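Local coordinates for uncharacterized protein (Ruminococcus gnavus, PDB 4QAN) that is of unknown function but has a cystatin-like fold, as a divergent member of the NTF2-like superfamily, and can bind magnesium, at residues Asn41-Ala46 / Ala97-Phe102; Glu103-Glu108 / Ile183-Gln188; Val322-Gly327 / Leu354-Leu359. All blocks are in the same frame, centred on the assembly; numbering follows the deposited sequence.

Contacts 1 and 2 are consecutive uses of one long helix, 87-108: its residues 97-102 meet the helix-to-helix junction at 41-46, and its last turns, 103-108, meet the loop leading into the short strand 187-188. Their centres lie 13 Å apart. Contact 3 belongs to the second sheet of the chain, on the opposite side of the chain's centre from contact 1; the two centres are 34 Å apart and their nearest atoms about 18 Å. It is also the contact close to the magnesium site: the side chain of Leu359 is about 6 Å from that of Ser360, a magnesium-binding residue, although no magnesium is bound to this chain here. Contacts 1 and 2 lie away from that site.

Contact 1: Asn41-Ala46 / Ala97-Phe102; sequences NDLDMA and AYIEQF
A chi1 of -177° extends the Phe102 ring away from its own helix and into the junction at 41-46, while Leu43, with chi1 178° and CG likewise opposite the backbone N, turns CD1 back to meet it. In the conformer described here, one of two modelled for Phe102, Ala46 CB and Leu43 CD1 both stand on one side of the ring plane and approach it obliquely. Ala46, whose beta carbon is directed toward the opposing helix, brings CB to 3.7 Å from Phe102 CD1. Leu43 CD1 lies 4.0 Å from Phe102 CD2. The same methyl reaches Ile99 one helical turn earlier, with Leu43 CD1 3.9 Å from Ile99 CG1, so a single leucine branch serves two residues along one flank of the helix.

Farther out, Asn41 approaches the ring at its edge. Asn41 OD1 is 3.6 Å from Phe102 CE2, and the amide and ring planes are only 9° apart; the carbonyl oxygen therefore faces the rim, where ring hydrogens probably carry a slight positive charge. Asn41, with positive phi, sits at the C-prime position of a Schellman motif closing helix 27-39, through bonds from Asp42 N to Ala37 O and from Asn41 N to Leu38 O. The next helix begins at once, for Asp42 is its N-cap and accepts from the N of selenomethionine Met45 at OD1 (3.0 Å), in a nearly straight bond that reaches the oxygen from above the carboxylate plane. Phe102 thus packs against the joint between two helices, and its side chain also touches Leu38 of the first. Pro254, at the start of helix 254-275, touches both Leu43 and Ile99.

Contact 2: Glu103-Glu108 / Ile183-Gln188; sequences EELSTE and IPACVQ
Ala185 directs its methyl group at the helix, and Leu105 meets it with one branch: Leu105 CD1 is 3.4 Å from Ala185 CB, tighter than usual for two carbons, and the branch point CG follows at 3.8 Å from the same CB. The beta bond of Leu105 runs along the contact rather than into it, so it is the far end of the side chain that turns in.

Glu104 and Glu108, one helical turn apart, both send their beta carbons toward the loop and complete the setting of the alanine. Glu104 reaches across in an extended chain that takes OE2 to 3.9 Å from Ala185 N, too far for a bond, while its CG lies 4.0 Å from Ala185 CB. Glu108 makes its approach with the base of the side chain, CB being 4.2 Å from Ala185 CB. Beyond it, Cys186 places SG 3.6 Å from Glu108 O, near the end of the helix.

In the fold, this packs the C-terminal turns of helix 87-108 against the loop running into strand 187-188, where Val187 pairs through its backbone with Arg156 of strand 153-164. That strand belongs to a curled antiparallel sheet, and a long helix beside such a sheet is consistent with the cystatin-like fold. A direct polar bridge between the two segments is lacking. Lys174 supplies an indirect one, its NZ forming a salt bridge with Glu104 OE1 and a hydrogen bond to Ile183 O. The chemistry is therefore divided: close van der Waals contact fits alanine to leucine, and a lysine from a third part of the chain ties the glutamate to the loop backbone.

Contact 3: Val322-Gly327 / Leu354-Leu359; sequences VKQYAG and LSAPAL
Gln324 reaches from its strand into the turn formed by Ala356, Pro357 and Ala358, and nearly all the close packing gathers round its amide oxygen. With CG opposite the carbonyl carbon (chi1 -75°) and the chain extended beyond it, OE1 accepts from Ala358 N at 2.8 Å; the donor lies in the carbonyl plane on a lone pair, and the N-H...O angle is 157°. Carbon atoms crowd in as well: Ala358 CB is 3.0 Å and Pro357 CD 3.3 Å from Gln324 OE1, although Pro357 itself is exposed. Pro357 N, though near, has no hydrogen to offer.

The other end of the contact is looser. Ala326 CB and Leu359 CD1 are 4.3 Å apart, a single apolar touch, though both side chains also rest on Leu383.

With both edges paired, to 305-314 and 334-344, strand 322-331 meets the loop through side chains such as Gln324, which leaves the sheet toward it. Strand and loop belong to a curled sheet consistent with the cystatin-like fold, and the loop runs directly on to the magnesium-binding Ser360. A leucine in place of Gln324 would probably leave Ala358 N without its acceptor and the short 3-10 segment 357-358 held less firmly to the strand. One directed bond, beside that between Thr341 OG1 and Ser355 O, thus helps hold the turn on the sheet; Leu359 N to Ala356 O closes it internally.

Contact 1: Asn41-Ala46 / Ala97-Phe102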
# COMPACT_ATOMS: atom_id res chain seq x y z
N ASN A 41 -11.44 0.38 -18.90
CA ASN A 41 -11.43 -0.44 -17.70
C ASN A 41 -10.13 -1.27 -17.58
O ASN A 41 -10.15 -2.45 -17.27
CB ASN A 41 -12.68 -1.34 -17.69
CG ASN A 41 -12.87 -2.07 -16.36
OD1 ASN A 41 -12.40 -1.64 -15.30
ND2 ASN A 41 -13.58 -3.19 -16.41
N ASP A 42 -8.99 -0.61 -17.81
CA ASP A 42 -7.69 -1.29 -17.83
C ASP A 42 -6.88 -0.89 -16.61
O ASP A 42 -6.24 0.16 -16.58
CB ASP A 42 -6.93 -0.98 -19.12
CG ASP A 42 -5.62 -1.76 -19.26
OD1 ASP A 42 -5.12 -2.27 -18.24
OD2 ASP A 42 -5.09 -1.86 -20.39
N LEU A 43 -6.91 -1.75 -15.60
CA LEU A 43 -6.30 -1.48 -14.32
C LEU A 43 -4.79 -1.34 -14.46
O LEU A 43 -4.17 -0.43 -13.90
CB LEU A 43 -6.61 -2.60 -13.34
CG LEU A 43 -5.98 -2.48 -11.95
CD1 LEU A 43 -6.55 -1.26 -11.26
CD2 LEU A 43 -6.21 -3.74 -11.13
N ASP A 44 -4.20 -2.26 -15.22
CA ASP A 44 -2.76 -2.27 -15.40
C ASP A 44 -2.31 -0.92 -15.94
O ASP A 44 -1.41 -0.28 -15.36
CB ASP A 44 -2.36 -3.40 -16.36
CG ASP A 44 -0.89 -3.36 -16.70
OD1 ASP A 44 -0.09 -3.76 -15.83
OD2 ASP A 44 -0.55 -2.91 -17.82
N MSE A 45 -2.96 -0.49 -17.03
CA MSE A 45 -2.67 0.80 -17.65
C MSE A 45 -2.77 1.94 -16.65
O MSE A 45 -1.86 2.76 -16.57
CB MSE A 45 -3.62 0.99 -18.84
CG MSE A 45 -3.26 2.21 -19.65
SE MSE A 45 -4.64 2.49 -21.02
CE MSE A 45 -3.92 4.22 -21.64
N ALA A 46 -3.85 1.95 -15.88
CA ALA A 46 -4.12 2.99 -14.86
C ALA A 46 -3.02 3.11 -13.82
O ALA A 46 -2.58 4.21 -13.53
CB ALA A 46 -5.45 2.70 -14.15
N ALA A 97 -4.53 1.55 -2.57
CA ALA A 97 -5.27 2.80 -2.48
C ALA A 97 -5.66 3.29 -3.87
O ALA A 97 -6.79 3.72 -4.06
CB ALA A 97 -4.46 3.87 -1.74
N TYR A 98 -4.74 3.17 -4.84
CA TYR A 98 -5.04 3.54 -6.23
C TYR A 98 -6.10 2.64 -6.90
O TYR A 98 -6.93 3.12 -7.67
CB TYR A 98 -3.78 3.58 -7.09
CG TYR A 98 -2.93 4.82 -6.89
CD1 TYR A 98 -3.47 6.07 -7.11
CD2 TYR A 98 -1.61 4.73 -6.48
CE1 TYR A 98 -2.71 7.21 -6.94
CE2 TYR A 98 -0.83 5.87 -6.29
CZ TYR A 98 -1.39 7.12 -6.52
OH TYR A 98 -0.65 8.27 -6.35
N ILE A 99 -6.07 1.34 -6.60
CA ILE A 99 -7.07 0.42 -7.11
C ILE A 99 -8.44 0.86 -6.63
O ILE A 99 -9.40 0.87 -7.40
CB ILE A 99 -6.78 -1.05 -6.72
CG1 ILE A 99 -5.53 -1.53 -7.47
CG2 ILE A 99 -7.95 -1.95 -7.09
CD1 ILE A 99 -4.89 -2.81 -6.96
N GLU A 100 -8.53 1.25 -5.37
CA GLU A 100 -9.79 1.68 -4.81
C GLU A 100 -10.30 2.98 -5.38
O GLU A 100 -11.50 3.13 -5.57
CB GLU A 100 -9.69 1.74 -3.31
CG GLU A 100 -9.66 0.34 -2.76
CD GLU A 100 -9.25 0.30 -1.33
OE1 GLU A 100 -8.65 1.29 -0.87
OE2 GLU A 100 -9.53 -0.74 -0.69
N GLN A 101 -9.41 3.92 -5.68
CA GLN A 101 -9.81 5.11 -6.41
C GLN A 101 -10.37 4.70 -7.76
O GLN A 101 -11.45 5.13 -8.14
CB GLN A 101 -8.65 6.07 -6.60
CG GLN A 101 -8.15 6.67 -5.30
CD GLN A 101 -7.51 8.02 -5.48
OE1 GLN A 101 -6.85 8.29 -6.49
NE2 GLN A 101 -7.71 8.89 -4.50
N PHE A 102 -9.63 3.85 -8.47
CA PHE A 102 -10.04 3.40 -9.79
C PHE A 102 -11.42 2.75 -9.72
O PHE A 102 -12.31 3.10 -10.48
CB PHE A 102 -9.01 2.42 -10.34
CG PHE A 102 -9.30 1.95 -11.73
CD1 PHE A 102 -8.92 2.70 -12.82
CD2 PHE A 102 -9.95 0.73 -11.94
CE1 PHE A 102 -9.18 2.26 -14.10
CE2 PHE A 102 -10.22 0.28 -13.22
CZ PHE A 102 -9.83 1.04 -14.30

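Contact 2: Glu103-Glu108 / Ile183-Gln188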
# COMPACT_ATOMS: atom_id res chain seq x y z
N GLU A 103 -11.59 1.81 -8.79
CA GLU A 103 -12.87 1.08 -8.66
C GLU A 103 -14.02 2.02 -8.31
O GLU A 103 -15.10 1.94 -8.91
CB GLU A 103 -12.74 -0.05 -7.63
CG GLU A 103 -11.85 -1.20 -8.10
CD GLU A 103 -11.60 -2.24 -7.01
OE1 GLU A 103 -11.85 -1.96 -5.83
OE2 GLU A 103 -11.13 -3.35 -7.33
N GLU A 104 -13.78 2.92 -7.36
CA GLU A 104 -14.80 3.89 -6.95
C GLU A 104 -15.30 4.74 -8.14
O GLU A 104 -16.51 4.82 -8.38
CB GLU A 104 -14.27 4.78 -5.84
CG GLU A 104 -15.30 5.77 -5.30
CD GLU A 104 -14.79 6.58 -4.13
OE1 GLU A 104 -13.75 6.22 -3.53
OE2 GLU A 104 -15.46 7.58 -3.79
N LEU A 105 -14.38 5.37 -8.88
CA LEU A 105 -14.78 6.18 -10.04
C LEU A 105 -15.47 5.34 -11.11
O LEU A 105 -16.37 5.82 -11.79
CB LEU A 105 -13.58 6.87 -10.70
CG LEU A 105 -13.16 8.25 -10.19
CD1 LEU A 105 -12.61 8.19 -8.77
CD2 LEU A 105 -12.12 8.84 -11.14
N SER A 106 -15.03 4.10 -11.27
CA SER A 106 -15.64 3.18 -12.23
C SER A 106 -17.06 2.81 -11.80
O SER A 106 -17.90 2.52 -12.64
CB SER A 106 -14.81 1.90 -12.38
OG SER A 106 -13.60 2.16 -13.10
N THR A 107 -17.32 2.85 -10.49
CA THR A 107 -18.66 2.60 -9.96
C THR A 107 -19.50 3.87 -10.03
O THR A 107 -20.62 3.84 -10.50
CB THR A 107 -18.58 2.12 -8.49
OG1 THR A 107 -18.09 0.78 -8.46
CG2 THR A 107 -19.96 2.15 -7.81
N GLU A 108 -18.94 4.98 -9.55
CA GLU A 108 -19.71 6.22 -9.38
C GLU A 108 -19.99 6.98 -10.68
O GLU A 108 -20.71 7.98 -10.66
CB GLU A 108 -19.02 7.15 -8.38
CG GLU A 108 -19.03 6.61 -6.96
CD GLU A 108 -20.44 6.38 -6.44
OE1 GLU A 108 -21.28 7.29 -6.57
OE2 GLU A 108 -20.70 5.29 -5.89
N ILE A 183 -13.72 11.99 0.23
CA ILE A 183 -13.72 12.86 -0.95
C ILE A 183 -14.55 12.19 -2.05
O ILE A 183 -14.41 10.99 -2.29
CB ILE A 183 -12.30 13.16 -1.46
CG1 ILE A 183 -11.53 13.99 -0.44
CG2 ILE A 183 -12.34 13.93 -2.78
CD1 ILE A 183 -10.80 13.16 0.57
N PRO A 184 -15.43 12.95 -2.71
CA PRO A 184 -16.25 12.35 -3.75
C PRO A 184 -15.47 12.08 -5.03
O PRO A 184 -14.64 12.90 -5.43
CB PRO A 184 -17.34 13.39 -4.01
CG PRO A 184 -17.23 14.39 -2.91
CD PRO A 184 -15.80 14.35 -2.46
N ALA A 185 -15.74 10.95 -5.66
CA ALA A 185 -15.12 10.60 -6.93
C ALA A 185 -15.48 11.59 -8.03
O ALA A 185 -14.64 11.89 -8.88
CB ALA A 185 -15.54 9.20 -7.34
N CYS A 186 -16.72 12.09 -8.01
CA CYS A 186 -17.23 12.96 -9.05
C CYS A 186 -18.41 13.82 -8.59
O CYS A 186 -18.98 13.60 -7.53
CB CYS A 186 -17.68 12.12 -10.24
SG CYS A 186 -19.17 11.13 -9.95
N VAL A 187 -18.77 14.81 -9.40
CA VAL A 187 -20.07 15.47 -9.26
C VAL A 187 -20.67 15.64 -10.64
O VAL A 187 -19.95 15.88 -11.62
CB VAL A 187 -20.00 16.84 -8.52
CG1 VAL A 187 -19.18 16.73 -7.23
CG2 VAL A 187 -19.45 17.93 -9.41
N GLN A 188 -21.99 15.51 -10.72
CA GLN A 188 -22.71 15.65 -11.98
C GLN A 188 -23.00 17.12 -12.24
O GLN A 188 -23.41 17.84 -11.32
CB GLN A 188 -24.00 14.83 -11.97
CG GLN A 188 -24.54 14.58 -13.37
CD GLN A 188 -25.89 13.89 -13.37
OE1 GLN A 188 -26.17 13.04 -12.53
NE2 GLN A 188 -26.74 14.25 -14.33

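Contact 3: Val322-Gly327 / Leu354-Leu359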
# COMPACT_ATOMS: atom_id res chain seq x y z
N VAL A 322 -5.82 -25.37 8.86
CA VAL A 322 -5.58 -24.06 9.46
C VAL A 322 -5.20 -24.17 10.93
O VAL A 322 -5.90 -24.79 11.72
CB VAL A 322 -6.77 -23.11 9.21
CG1 VAL A 322 -6.66 -21.84 10.05
CG2 VAL A 322 -6.79 -22.72 7.74
N LYS A 323 -4.06 -23.58 11.28
CA LYS A 323 -3.52 -23.69 12.62
C LYS A 323 -3.01 -22.36 13.18
O LYS A 323 -2.41 -21.56 12.45
CB LYS A 323 -2.40 -24.72 12.64
CG LYS A 323 -2.89 -26.10 12.24
CD LYS A 323 -1.89 -27.20 12.52
CE LYS A 323 -2.47 -28.55 12.13
NZ LYS A 323 -3.57 -29.00 13.03
N GLN A 324 -3.25 -22.14 14.46
CA GLN A 324 -2.78 -20.93 15.13
C GLN A 324 -1.51 -21.19 15.93
O GLN A 324 -1.36 -22.21 16.61
CB GLN A 324 -3.86 -20.38 16.05
CG GLN A 324 -4.98 -19.69 15.31
CD GLN A 324 -6.08 -19.24 16.24
OE1 GLN A 324 -5.87 -18.40 17.12
NE2 GLN A 324 -7.27 -19.78 16.06
N TYR A 325 -0.59 -20.24 15.82
CA TYR A 325 0.71 -20.35 16.44
C TYR A 325 1.04 -19.02 17.09
O TYR A 325 0.64 -17.97 16.59
CB TYR A 325 1.76 -20.72 15.38
CG TYR A 325 1.81 -22.21 15.07
CD1 TYR A 325 0.93 -22.79 14.16
CD2 TYR A 325 2.74 -23.03 15.71
CE1 TYR A 325 0.96 -24.16 13.90
CE2 TYR A 325 2.79 -24.39 15.45
CZ TYR A 325 1.89 -24.95 14.55
OH TYR A 325 1.96 -26.31 14.31
N ALA A 326 1.79 -19.07 18.20
CA ALA A 326 2.31 -17.87 18.85
C ALA A 326 3.78 -17.71 18.56
O ALA A 326 4.53 -18.67 18.58
CB ALA A 326 2.09 -17.96 20.36
N GLY A 327 4.20 -16.49 18.25
CA GLY A 327 5.61 -16.15 18.09
C GLY A 327 6.10 -15.51 19.38
O GLY A 327 5.43 -14.61 19.91
N LEU A 354 -1.63 -12.35 10.58
CA LEU A 354 -0.79 -12.03 11.71
C LEU A 354 -1.66 -11.87 12.97
O LEU A 354 -1.45 -10.97 13.78
CB LEU A 354 0.03 -10.76 11.41
CG LEU A 354 0.96 -10.90 10.19
CD1 LEU A 354 1.71 -9.60 9.86
CD2 LEU A 354 1.94 -12.05 10.36
N SER A 355 -2.62 -12.78 13.13
CA SER A 355 -3.49 -12.80 14.30
C SER A 355 -3.59 -14.20 14.86
O SER A 355 -3.29 -15.19 14.18
CB SER A 355 -4.90 -12.34 13.91
OG SER A 355 -5.51 -13.30 13.07
N ALA A 356 -4.02 -14.29 16.10
CA ALA A 356 -4.41 -15.55 16.70
C ALA A 356 -5.61 -15.30 17.61
O ALA A 356 -5.45 -15.05 18.81
CB ALA A 356 -3.27 -16.16 17.47
N PRO A 357 -6.83 -15.38 17.03
CA PRO A 357 -8.04 -15.11 17.78
C PRO A 357 -8.13 -15.93 19.06
O PRO A 357 -8.67 -15.47 20.06
CB PRO A 357 -9.15 -15.53 16.82
CG PRO A 357 -8.56 -15.44 15.48
CD PRO A 357 -7.10 -15.71 15.62
N ALA A 358 -7.57 -17.13 19.02
CA ALA A 358 -7.62 -18.07 20.14
C ALA A 358 -6.93 -17.56 21.42
O ALA A 358 -7.23 -18.02 22.52
CB ALA A 358 -7.03 -19.40 19.71
N LEU A 359 -6.00 -16.63 21.26
CA LEU A 359 -5.36 -15.93 22.37
C LEU A 359 -5.72 -14.45 22.39
O LEU A 359 -5.02 -13.65 23.01
CB LEU A 359 -3.84 -16.07 22.26
CG LEU A 359 -3.23 -17.46 22.46
CD1 LEU A 359 -1.72 -17.38 22.27
CD2 LEU A 359 -3.57 -18.04 23.82